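Local coordinates for glycosyl hydrolase family 10 (Prevotella bryantii, PDB 4MGQ), which probably hydrolyses internal beta-1,4-xylosidic linkages of xylan as a whole enzyme, this chain being its calcium-binding carbohydrate-binding module, at residues T48-L53 with A90-A95; V65-D70 with K100-E105. All coordinates share one frame; numbering follows the deposited sequence.

Contact 1 of 2, residues T48-L53 with A90-A95; sequences TYTLKL and AQAFEA
F93 has CG wedged between its backbone N and carbonyl carbon (chi1 69°), which folds the ring back over the neighbouring strand, while Y49 keeps CG anti to its carbonyl carbon (chi1 -63°). The two aromatic side chains meet where the phenyl rim, at CE1, lies 3.9 Å from CB of Y49. CD1 of F93 also comes within 3.4 Å of the carbonyl oxygen of Y49, so the ring meets main chain as well. Farther along, CE1 of the tyrosine ring reaches the methyl of A95, and its hydroxyl is tied to the backbone N of Q44.

Both rings, L51 and Q91 share the inward face, where P78 touches L51 and F93, and F80 touches L51 and Q91. The other face carries T48, T50, K52, A90, A92 and E94. There OG1 of T50 sits 3.6 Å from CB of A92, and OG1 of T48 lies 3.7 Å from CB of E94, whose extended chain crosses the threonine at about a right angle before its carboxylate pairs with K96.

Beneath the side chains runs a regular antiparallel ladder. Y49 and F93 exchange two N-H...O bonds, the one from N of Y49 to O of F93 nearly straight at 172°, and L51 and Q91 exchange two more. Strand 87-94 is an outermost strand of its five-stranded sheet, and this pairing attaches it to strand 48-57. The ladder thus satisfies the backbone N and O of Y49, L51, Q91 and F93, while T50 and K52 turn their backbone polar groups to strand 111-121; a largely apolar face is turned inward and small or polar side chains line the outer one.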
loop_
_atom_site.group_PDB
_atom_site.type_symbol
_atom_site.label_atom_id
_atom_site.label_comp_id
_atom_site.label_asym_id
_atom_site.label_seq_id
_atom_site.Cartn_x
_atom_site.Cartn_y
_atom_site.Cartn_z
ATOM N N THR A 48 -5.043 -14.780 10.228
ATOM C CA THR A 48 -5.521 -14.075 9.043
ATOM C C THR A 48 -5.402 -12.567 9.205
ATOM O O THR A 48 -5.783 -12.003 10.234
ATOM C CB THR A 48 -6.966 -14.454 8.721
ATOM O OG1 THR A 48 -6.997 -15.830 8.327
ATOM C CG2 THR A 48 -7.514 -13.609 7.574
ATOM N N TYR A 49 -4.866 -11.929 8.171
ATOM C CA TYR A 49 -4.614 -10.495 8.166
ATOM C C TYR A 49 -5.412 -9.863 7.045
ATOM O O TYR A 49 -5.617 -10.477 6.003
ATOM C CB TYR A 49 -3.119 -10.208 7.995
ATOM C CG TYR A 49 -2.318 -10.745 9.148
ATOM C CD1 TYR A 49 -1.914 -12.071 9.173
ATOM C CD2 TYR A 49 -2.003 -9.931 10.229
ATOM C CE1 TYR A 49 -1.189 -12.579 10.253
ATOM C CE2 TYR A 49 -1.278 -10.422 11.305
ATOM C CZ TYR A 49 -0.890 -11.749 11.311
ATOM O OH TYR A 49 -0.189 -12.247 12.380
ATOM N N THR A 50 -5.868 -8.637 7.261
ATOM C CA THR A 50 -6.700 -7.967 6.265
ATOM C C THR A 50 -6.040 -6.678 5.809
ATOM O O THR A 50 -5.779 -5.778 6.613
ATOM C CB THR A 50 -8.109 -7.663 6.820
ATOM O OG1 THR A 50 -8.757 -8.888 7.176
ATOM C CG2 THR A 50 -8.960 -6.934 5.784
ATOM N N LEU A 51 -5.737 -6.603 4.515
ATOM C CA LEU A 51 -5.189 -5.381 3.939
ATOM C C LEU A 51 -6.339 -4.475 3.521
ATOM O O LEU A 51 -7.188 -4.888 2.739
ATOM C CB LEU A 51 -4.301 -5.702 2.727
ATOM C CG LEU A 51 -3.685 -4.506 1.993
ATOM C CD1 LEU A 51 -2.667 -3.765 2.856
ATOM C CD2 LEU A 51 -3.029 -4.953 0.682
ATOM N N LYS A 52 -6.377 -3.253 4.046
ATOM C CA LYS A 52 -7.350 -2.260 3.596
ATOM C C LYS A 52 -6.630 -1.067 3.020
ATOM O O LYS A 52 -5.584 -0.667 3.534
ATOM C CB LYS A 52 -8.244 -1.792 4.746
ATOM C CG LYS A 52 -9.096 -2.861 5.363
ATOM C CD LYS A 52 -10.018 -2.213 6.409
ATOM C CE LYS A 52 -10.857 -3.236 7.122
ATOM N NZ LYS A 52 -11.702 -2.571 8.168
ATOM N N LEU A 53 -7.208 -0.464 1.986
ATOM C CA LEU A 53 -6.670 0.775 1.439
ATOM C C LEU A 53 -7.651 1.347 0.429
ATOM O O LEU A 53 -8.657 0.707 0.115
ATOM C CB LEU A 53 -5.297 0.527 0.796
ATOM C CG LEU A 53 -5.236 -0.373 -0.445
ATOM C CD1 LEU A 53 -4.515 0.361 -1.576
ATOM C CD2 LEU A 53 -4.583 -1.715 -0.162
ATOM N N ALA A 90 -10.428 -4.315 0.489
ATOM C CA ALA A 90 -10.293 -5.075 1.724
ATOM C C ALA A 90 -10.051 -6.529 1.361
ATOM O O ALA A 90 -10.950 -7.207 0.855
ATOM C CB ALA A 90 -11.534 -4.933 2.607
ATOM N N GLN A 91 -8.832 -7.001 1.593
ATOM C CA GLN A 91 -8.472 -8.363 1.212
ATOM C C GLN A 91 -7.822 -9.095 2.374
ATOM O O GLN A 91 -6.779 -8.679 2.869
ATOM C CB GLN A 91 -7.521 -8.373 0.007
ATOM C CG GLN A 91 -8.125 -7.869 -1.297
ATOM C CD GLN A 91 -9.241 -8.762 -1.820
ATOM O OE1 GLN A 91 -9.293 -9.959 -1.528
ATOM N NE2 GLN A 91 -10.148 -8.173 -2.593
ATOM N N ALA A 92 -8.437 -10.199 2.778
ATOM C CA ALA A 92 -7.914 -11.014 3.864
ATOM C C ALA A 92 -7.089 -12.168 3.316
ATOM O O ALA A 92 -7.335 -12.653 2.209
ATOM C CB ALA A 92 -9.044 -11.537 4.724
ATOM N N PHE A 93 -6.119 -12.613 4.102
ATOM C CA PHE A 93 -5.298 -13.765 3.733
ATOM C C PHE A 93 -4.683 -14.359 4.998
ATOM O O PHE A 93 -4.340 -13.624 5.926
ATOM C CB PHE A 93 -4.200 -13.355 2.738
ATOM C CG PHE A 93 -3.132 -12.484 3.348
ATOM C CD1 PHE A 93 -3.359 -11.125 3.562
ATOM C CD2 PHE A 93 -1.924 -13.028 3.748
ATOM C CE1 PHE A 93 -2.391 -10.324 4.149
ATOM C CE2 PHE A 93 -0.956 -12.231 4.333
ATOM C CZ PHE A 93 -1.189 -10.877 4.529
ATOM N N GLU A 94 -4.551 -15.682 5.037
ATOM C CA GLU A 94 -3.895 -16.347 6.157
ATOM C C GLU A 94 -2.396 -16.476 5.917
ATOM O O GLU A 94 -1.971 -16.979 4.876
ATOM C CB GLU A 94 -4.497 -17.735 6.387
ATOM C CG GLU A 94 -3.822 -18.508 7.505
ATOM C CD GLU A 94 -4.255 -19.969 7.569
ATOM O OE1 GLU A 94 -5.211 -20.352 6.866
ATOM O OE2 GLU A 94 -3.625 -20.738 8.316
ATOM N N ALA A 95 -1.600 -16.007 6.867
ATOM C CA ALA A 95 -0.160 -16.202 6.812
ATOM C C ALA A 95 0.141 -17.687 6.948
ATOM O O ALA A 95 -0.433 -18.357 7.803
ATOM C CB ALA A 95 0.532 -15.413 7.910
#

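Contact 2 of 2, residues V65-D70 with K100-E105; sequences VWPQGD and KQLRFE
V65-G69 and K100-E105 run antiparallel, their axes 153° apart in direction and 4.6 Å at closest approach. W66 and R103 form a hydrogen-bonded pair and exchange two N-H...O bonds. Q68 instead faces two residues: its carbonyl oxygen accepts from N of K100 at 2.9 Å and from N of Q101 at 3.1 Å, which defines a classic beta bulge.

On the W66 face, CG of E105 sits over the indole six-membered ring, 3.6 Å from its centroid, a CH-pi contact. The glutamate chain is bent at chi2 (-62°), and this lays its carboxylate almost parallel to the indole, OE1 lying 3.4 Å from CZ3 of W66. R103 meets the same ring differently, its guanidinium at the indole edge and CE3 of W66 over the guanidinium face. NH1 of R103 donates to OE1 of Q68 at 3.0 Å, bent to 141° and tilted from the guanidinium plane.

The strands are neighbours in the second five-stranded sheet of a beta-sandwich, the jelly-roll-like fold of the CBM4/9 family. Here charge is shared out: NE of R103 bridges OE2 of E105, and NH2 pairs with E34, whose carboxylate also lies close to that of E105, so the arginine may offset the like charge of the two carboxylates. OE1 of Q68 has a second partner in T72, and NE2 of Q68 bonds the carbonyl oxygen of G69, fixing the amide's rotation.

Toward the sandwich interior, CG2 of V65 lies over the F104 ring, 4.0 Å from its centroid. CB of P67 touches CD2 of L102, and F80 touches both V65 and F104.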
loop_
_atom_site.group_PDB
_atom_site.type_symbol
_atom_site.label_atom_id
_atom_site.label_comp_id
_atom_site.label_asym_id
_atom_site.label_seq_id
_atom_site.Cartn_x
_atom_site.Cartn_y
_atom_site.Cartn_z
ATOM N N VAL A 65 0.362 -8.373 -4.566
ATOM C CA VAL A 65 1.074 -8.220 -3.296
ATOM C C VAL A 65 1.540 -9.580 -2.791
ATOM O O VAL A 65 0.724 -10.470 -2.571
ATOM C CB VAL A 65 0.197 -7.562 -2.205
ATOM C CG1 VAL A 65 1.005 -7.379 -0.930
ATOM C CG2 VAL A 65 -0.353 -6.202 -2.674
ATOM N N TRP A 66 2.850 -9.753 -2.627
ATOM C CA TRP A 66 3.396 -10.990 -2.064
ATOM C C TRP A 66 3.981 -10.720 -0.686
ATOM O O TRP A 66 4.965 -9.988 -0.573
ATOM C CB TRP A 66 4.501 -11.587 -2.949
ATOM C CG TRP A 66 4.090 -11.980 -4.333
ATOM C CD1 TRP A 66 2.856 -12.402 -4.751
ATOM C CD2 TRP A 66 4.932 -11.991 -5.486
ATOM N NE1 TRP A 66 2.886 -12.667 -6.109
ATOM C CE2 TRP A 66 4.151 -12.420 -6.577
ATOM C CE3 TRP A 66 6.279 -11.671 -5.701
ATOM C CZ2 TRP A 66 4.674 -12.545 -7.866
ATOM C CZ3 TRP A 66 6.797 -11.797 -6.976
ATOM C CH2 TRP A 66 5.991 -12.222 -8.047
ATOM N N PRO A 67 3.388 -11.315 0.359
ATOM C CA PRO A 67 4.020 -11.265 1.686
ATOM C C PRO A 67 5.338 -12.035 1.674
ATOM O O PRO A 67 5.450 -13.023 0.957
ATOM C CB PRO A 67 3.000 -11.951 2.594
ATOM C CG PRO A 67 1.678 -11.831 1.849
ATOM C CD PRO A 67 2.088 -12.000 0.397
ATOM N N GLN A 68 6.308 -11.607 2.469
ATOM C CA GLN A 68 7.634 -12.206 2.405
ATOM C C GLN A 68 8.250 -12.384 3.783
ATOM O O GLN A 68 8.271 -11.454 4.581
ATOM C CB GLN A 68 8.552 -11.339 1.543
ATOM C CG GLN A 68 9.998 -11.821 1.515
ATOM C CD GLN A 68 10.219 -12.921 0.489
ATOM O OE1 GLN A 68 9.777 -12.808 -0.666
ATOM N NE2 GLN A 68 10.927 -13.985 0.895
ATOM N N GLY A 69 8.763 -13.583 4.037
ATOM C CA GLY A 69 9.616 -13.847 5.185
ATOM C C GLY A 69 10.850 -14.576 4.686
ATOM O O GLY A 69 11.443 -14.184 3.681
ATOM N N ASP A 70 11.226 -15.657 5.354
ATOM C CA ASP A 70 12.305 -16.482 4.824
ATOM C C ASP A 70 11.878 -17.126 3.508
ATOM O O ASP A 70 12.711 -17.392 2.654
ATOM C CB ASP A 70 12.733 -17.529 5.840
ATOM C CG ASP A 70 13.612 -16.937 6.936
ATOM O OD1 ASP A 70 14.439 -16.041 6.623
ATOM O OD2 ASP A 70 13.476 -17.366 8.102
ATOM N N LYS A 100 7.514 -10.821 7.256
ATOM C CA LYS A 100 7.919 -9.530 7.800
ATOM C C LYS A 100 7.772 -8.358 6.828
ATOM O O LYS A 100 7.950 -7.207 7.222
ATOM C CB LYS A 100 9.365 -9.602 8.289
ATOM C CG LYS A 100 10.377 -9.668 7.187
ATOM C CD LYS A 100 11.804 -9.482 7.716
ATOM C CE LYS A 100 12.144 -10.524 8.772
ATOM N NZ LYS A 100 11.943 -11.927 8.283
ATOM N N GLN A 101 7.437 -8.643 5.567
ATOM C CA GLN A 101 7.386 -7.605 4.539
ATOM C C GLN A 101 6.228 -7.837 3.561
ATOM O O GLN A 101 5.893 -8.980 3.266
ATOM C CB GLN A 101 8.717 -7.557 3.781
ATOM C CG GLN A 101 8.806 -6.464 2.728
ATOM C CD GLN A 101 10.154 -6.428 2.022
ATOM O OE1 GLN A 101 10.546 -7.383 1.361
ATOM N NE2 GLN A 101 10.871 -5.329 2.182
ATOM N N LEU A 102 5.607 -6.754 3.091
ATOM C CA LEU A 102 4.672 -6.833 1.966
ATOM C C LEU A 102 5.363 -6.304 0.725
ATOM O O LEU A 102 5.812 -5.159 0.706
ATOM C CB LEU A 102 3.396 -6.015 2.223
ATOM C CG LEU A 102 2.537 -6.441 3.408
ATOM C CD1 LEU A 102 1.261 -5.589 3.441
ATOM C CD2 LEU A 102 2.205 -7.905 3.335
ATOM N N ARG A 103 5.430 -7.131 -0.312
ATOM C CA ARG A 103 6.009 -6.718 -1.593
ATOM C C ARG A 103 4.912 -6.379 -2.590
ATOM O O ARG A 103 4.176 -7.267 -3.001
ATOM C CB ARG A 103 6.891 -7.833 -2.176
ATOM C CG ARG A 103 8.074 -8.231 -1.268
ATOM C CD ARG A 103 8.780 -9.503 -1.748
ATOM N NE ARG A 103 9.179 -9.393 -3.153
ATOM C CZ ARG A 103 9.467 -10.445 -3.918
ATOM N NH1 ARG A 103 9.400 -11.676 -3.415
ATOM N NH2 ARG A 103 9.796 -10.269 -5.187
ATOM N N PHE A 104 4.806 -5.106 -2.970
ATOM C CA PHE A 104 3.897 -4.697 -4.037
ATOM C C PHE A 104 4.629 -4.874 -5.366
ATOM O O PHE A 104 5.626 -4.205 -5.628
ATOM C CB PHE A 104 3.425 -3.242 -3.856
ATOM C CG PHE A 104 2.468 -3.039 -2.704
ATOM C CD1 PHE A 104 2.899 -3.158 -1.386
ATOM C CD2 PHE A 104 1.140 -2.687 -2.940
ATOM C CE1 PHE A 104 2.021 -2.958 -0.321
ATOM C CE2 PHE A 104 0.249 -2.469 -1.874
ATOM C CZ PHE A 104 0.689 -2.609 -0.566
ATOM N N GLU A 105 4.137 -5.789 -6.192
ATOM C CA GLU A 105 4.772 -6.106 -7.473
ATOM C C GLU A 105 4.186 -5.246 -8.575
ATOM O O GLU A 105 3.079 -5.510 -9.052
ATOM C CB GLU A 105 4.581 -7.581 -7.793
ATOM C CG GLU A 105 5.134 -8.496 -6.714
ATOM C CD GLU A 105 6.625 -8.322 -6.550
ATOM O OE1 GLU A 105 7.358 -8.498 -7.552
ATOM O OE2 GLU A 105 7.073 -7.982 -5.434
#

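How the contacts relate
Contact 1 joins strands 48-57 and 87-94 of one five-stranded antiparallel sheet, and contact 2 joins strands 61-69 and 99-105 of the other. Their centres are 13 Å apart, and they touch across the sandwich interior where CE2 of F93 packs on CG of P67 at 3.6 Å. Along the chain the segments alternate: strand 48-57 is followed by 61-69, and 87-94 by 99-105, so each passage carries the chain from the first sheet to the second. These two connections and the F93-P67 packing join the sheets of a single carbohydrate-binding module. F80, on strand 80-82, touches side chains of both contacts, and the bound calcium is about 13 Å from the side chain of K52 in contact 1.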